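Local atomic coordinates of Exo-beta-1,3-galactanase (Bifidobacterium bifidum, PDB entry 5FLW), a protein that probably hydrolyses beta-1,3-galactan from the chain end to release galactose, as a putative exo-beta-1,3-galactanase of glycoside hydrolase family 43. Residues D214-T219 with W230-P235. Sequence-based numbering, arbitrary orientation.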
ATOM      1  N   ASP A 214      -1.304   4.762  16.828  1.00 16.12           N
ATOM      2  CA  ASP A 214      -2.388   5.595  16.318  1.00 20.00           C
ATOM      3  C   ASP A 214      -1.905   6.207  15.005  1.00 15.96           C
ATOM      4  O   ASP A 214      -1.067   7.125  14.993  1.00 16.86           O
ATOM      5  CB  ASP A 214      -2.773   6.662  17.338  1.00 18.36           C
ATOM      6  CG  ASP A 214      -3.434   6.085  18.578  1.00 24.94           C
ATOM      7  OD1 ASP A 214      -4.081   5.004  18.503  1.00 22.16           O
ATOM      8  OD2 ASP A 214      -3.335   6.748  19.644  1.00 23.59           O
ATOM      9  N   ASN A 215      -2.413   5.675  13.888  1.00 15.31           N
ATOM     10  CA  ASN A 215      -2.043   6.172  12.573  1.00 14.69           C
ATOM     11  C   ASN A 215      -2.675   7.554  12.331  1.00 17.02           C
ATOM     12  O   ASN A 215      -3.633   7.964  13.001  1.00 17.21           O
ATOM     13  CB  ASN A 215      -2.487   5.189  11.485  1.00 14.49           C
ATOM     14  CG  ASN A 215      -1.781   3.807  11.564  1.00 14.51           C
ATOM     15  OD1 ASN A 215      -2.138   2.903  10.807  1.00 14.85           O
ATOM     16  ND2 ASN A 215      -0.814   3.641  12.473  1.00 14.85           N
ATOM     17  N   LYS A 216      -2.127   8.282  11.350  1.00 16.74           N
ATOM     18  CA  LYS A 216      -2.556   9.663  11.137  1.00 16.33           C
ATOM     19  C   LYS A 216      -2.729   9.976   9.653  1.00 17.78           C
ATOM     20  O   LYS A 216      -2.281   9.229   8.764  1.00 16.40           O
ATOM     21  CB  LYS A 216      -1.564  10.660  11.756  1.00 17.18           C
ATOM     22  CG  LYS A 216      -1.186  10.372  13.171  1.00 19.89           C
ATOM     23  CD  LYS A 216      -0.376  11.526  13.755  1.00 23.55           C
ATOM     24  CE  LYS A 216      -0.144  11.325  15.231  1.00 25.22           C
ATOM     25  NZ  LYS A 216       0.724  12.378  15.832  1.00 33.87           N
ATOM     26  N   TYR A 217      -3.367  11.129   9.394  1.00 16.71           N
ATOM     27  CA  TYR A 217      -3.559  11.616   8.033  1.00 16.62           C
ATOM     28  C   TYR A 217      -3.307  13.124   7.936  1.00 21.53           C
ATOM     29  O   TYR A 217      -3.381  13.874   8.928  1.00 20.29           O
ATOM     30  CB  TYR A 217      -4.943  11.241   7.474  1.00 16.87           C
ATOM     31  CG  TYR A 217      -6.077  12.077   8.041  1.00 18.13           C
ATOM     32  CD1 TYR A 217      -6.523  11.881   9.355  1.00 18.78           C
ATOM     33  CD2 TYR A 217      -6.689  13.070   7.282  1.00 19.47           C
ATOM     34  CE1 TYR A 217      -7.551  12.649   9.904  1.00 19.86           C
ATOM     35  CE2 TYR A 217      -7.728  13.856   7.820  1.00 22.76           C
ATOM     36  CZ  TYR A 217      -8.157  13.636   9.127  1.00 29.39           C
ATOM     37  OH  TYR A 217      -9.190  14.398   9.651  1.00 26.79           O
ATOM     38  N   SER A 218      -3.023  13.560   6.706  1.00 20.37           N
ATOM     39  CA  SER A 218      -2.826  14.962   6.365  1.00 20.50           C
ATOM     40  C   SER A 218      -3.569  15.230   5.062  1.00 21.60           C
ATOM     41  O   SER A 218      -3.813  14.308   4.280  1.00 19.51           O
ATOM     42  CB  SER A 218      -1.327  15.267   6.231  1.00 18.95           C
ATOM     43  OG  SER A 218      -1.074  16.601   5.873  1.00 22.26           O
ATOM     44  N   THR A 219      -3.955  16.499   4.844  1.00 19.94           N
ATOM     45  CA  THR A 219      -4.673  16.901   3.632  1.00 25.28           C
ATOM     46  C   THR A 219      -3.954  18.064   2.946  1.00 23.93           C
ATOM     47  O   THR A 219      -3.183  18.808   3.567  1.00 23.08           O
ATOM     48  CB  THR A 219      -6.143  17.309   3.902  1.00 20.91           C
ATOM     49  OG1 THR A 219      -6.161  18.451   4.760  1.00 22.17           O
ATOM     50  CG2 THR A 219      -6.885  16.184   4.597  1.00 20.55           C
ATOM     51  N   TRP A 230      -0.771  16.683  10.880  1.00 20.91           N
ATOM     52  CA  TRP A 230      -1.135  15.274  10.844  1.00 19.99           C
ATOM     53  C   TRP A 230      -2.026  14.973  12.049  1.00 24.02           C
ATOM     54  O   TRP A 230      -1.651  15.247  13.184  1.00 23.26           O
ATOM     55  CB  TRP A 230       0.111  14.389  10.829  1.00 19.09           C
ATOM     56  CG  TRP A 230       0.860  14.492   9.533  1.00 23.20           C
ATOM     57  CD1 TRP A 230       1.698  15.498   9.149  1.00 23.07           C
ATOM     58  CD2 TRP A 230       0.819  13.569   8.442  1.00 22.66           C
ATOM     59  NE1 TRP A 230       2.182  15.255   7.892  1.00 21.01           N
ATOM     60  CE2 TRP A 230       1.660  14.075   7.434  1.00 20.54           C
ATOM     61  CE3 TRP A 230       0.157  12.359   8.220  1.00 18.27           C
ATOM     62  CZ2 TRP A 230       1.856  13.412   6.225  1.00 18.13           C
ATOM     63  CZ3 TRP A 230       0.353  11.707   7.021  1.00 18.24           C
ATOM     64  CH2 TRP A 230       1.194  12.233   6.039  1.00 19.55           C
ATOM     65  N   LYS A 231      -3.127  14.355  11.921  1.00 22.99           N
ATOM     66  CA  LYS A 231      -4.220  14.093  12.849  1.00 20.98           C
ATOM     67  C   LYS A 231      -4.611  12.628  12.890  1.00 25.02           C
ATOM     68  O   LYS A 231      -4.387  11.880  11.951  1.00 19.39           O
ATOM     69  CB  LYS A 231      -5.457  14.893  12.448  1.00 28.77           C
ATOM     70  CG  LYS A 231      -5.324  16.395  12.590  1.00 23.50           C
ATOM     71  CD  LYS A 231      -6.598  17.087  12.143  1.00 37.70           C
ATOM     72  CE  LYS A 231      -6.491  18.593  12.301  1.00 62.23           C
ATOM     73  NZ  LYS A 231      -7.728  19.274  11.842  1.00 55.35           N
ATOM     74  N   LEU A 232      -5.040  12.153  13.949  1.00 24.16           N
ATOM     75  CA  LEU A 232      -5.481  10.779  14.065  1.00 23.37           C
ATOM     76  C   LEU A 232      -6.806  10.600  13.344  1.00 23.68           C
ATOM     77  O   LEU A 232      -7.646  11.489  13.369  1.00 24.03           O
ATOM     78  CB  LEU A 232      -5.730  10.452  15.543  1.00 24.76           C
ATOM     79  CG  LEU A 232      -4.666   9.804  16.430  1.00 22.84           C
ATOM     80  CD1 LEU A 232      -3.515  10.755  16.689  1.00 30.90           C
ATOM     81  CD2 LEU A 232      -5.274   9.349  17.750  1.00 25.50           C
ATOM     82  N   PHE A 233      -6.998   9.456  12.699  1.00 20.90           N
ATOM     83  CA  PHE A 233      -8.301   9.129  12.107  1.00 19.50           C
ATOM     84  C   PHE A 233      -9.119   8.072  12.852  1.00 22.19           C
ATOM     85  O   PHE A 233     -10.326   7.957  12.599  1.00 23.46           O
ATOM     86  CB  PHE A 233      -8.218   8.789  10.602  1.00 18.13           C
ATOM     87  CG  PHE A 233      -7.234   7.700  10.254  1.00 17.41           C
ATOM     88  CD1 PHE A 233      -5.891   7.992  10.014  1.00 16.92           C
ATOM     89  CD2 PHE A 233      -7.656   6.379  10.155  1.00 18.77           C
ATOM     90  CE1 PHE A 233      -4.973   6.981   9.694  1.00 15.13           C
ATOM     91  CE2 PHE A 233      -6.738   5.343   9.832  1.00 15.79           C
ATOM     92  CZ  PHE A 233      -5.404   5.657   9.601  1.00 16.73           C
ATOM     93  N   ALA A 234      -8.500   7.285  13.727  1.00 21.60           N
ATOM     94  CA  ALA A 234      -9.168   6.370  14.643  1.00 25.23           C
ATOM     95  C   ALA A 234      -9.081   6.902  16.079  1.00 21.37           C
ATOM     96  O   ALA A 234      -8.317   7.831  16.365  1.00 21.20           O
ATOM     97  CB  ALA A 234      -8.509   4.989  14.556  1.00 17.81           C
ATOM     98  N   PRO A 235      -9.852   6.329  17.013  1.00 22.02           N
ATOM     99  CA  PRO A 235      -9.843   6.874  18.382  1.00 26.37           C
ATOM    100  C   PRO A 235      -8.457   6.795  19.009  1.00 23.09           C
ATOM    101  O   PRO A 235      -7.655   5.888  18.741  1.00 24.39           O
ATOM    102  CB  PRO A 235     -10.857   5.999  19.119  1.00 22.42           C
ATOM    103  CG  PRO A 235     -11.726   5.429  18.064  1.00 26.17           C
ATOM    104  CD  PRO A 235     -10.921   5.320  16.818  1.00 22.04           C
TER
HETATM  105  O   HOH W   1      -5.884   5.054  16.723  1.00 17.84           O
HETATM  106  O   HOH W   2      -5.646   7.005  14.481  1.00 18.21           O
HETATM  107  O   HOH W   3      -1.732  14.209  16.083  1.00 57.05           O
HETATM  108  O   HOH W   4      -9.666  14.049  12.354  1.00 32.61           O
HETATM  109  O   HOH W   5      -9.584  17.648   9.960  1.00 36.83           O
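Tyr-217 and Lys-231 pair across the two strands of a beta hairpin, an antiparallel hydrogen-bonded pair on the third and fourth strands of one four-stranded blade in the five-bladed beta-propeller of family 43. Tyr-217 N reaches Lys-231 O at 2.9 Å, and Lys-231 N returns the bond to Tyr-217 O. Beyond the pair, Ser-218 sets its CB squarely over the six-membered ring of Trp-230, a CH-pi contact 3.5 Å from the centroid and 14° off the normal. Its OG, anti to the backbone N (chi1 179°), turns to Ser-228 O, while Trp-202 meets the indole edge-to-face. A leucine in place of Trp-230 would probably leave Ser-218 CB without its aromatic face and open a gap beside Trp-202. On the sheet face of Tyr-217, the ring comes obliquely to Phe-233, whose CB lies 3.7 Å from Tyr-217 CD1; the phenyl ring reaches on to Asn-215, its CZ 3.5 Å from Asn-215 CB, obliquely. Leu-232 splays its methyls, CD2 against Asp-214 CB and CD1 against Lys-216 CE. Tyr-217 OH is hydrogen-bonded to Ala-290 N, and a water 2.8 Å from Tyr-217 OH makes a weak bond to Leu-232 O, as donor.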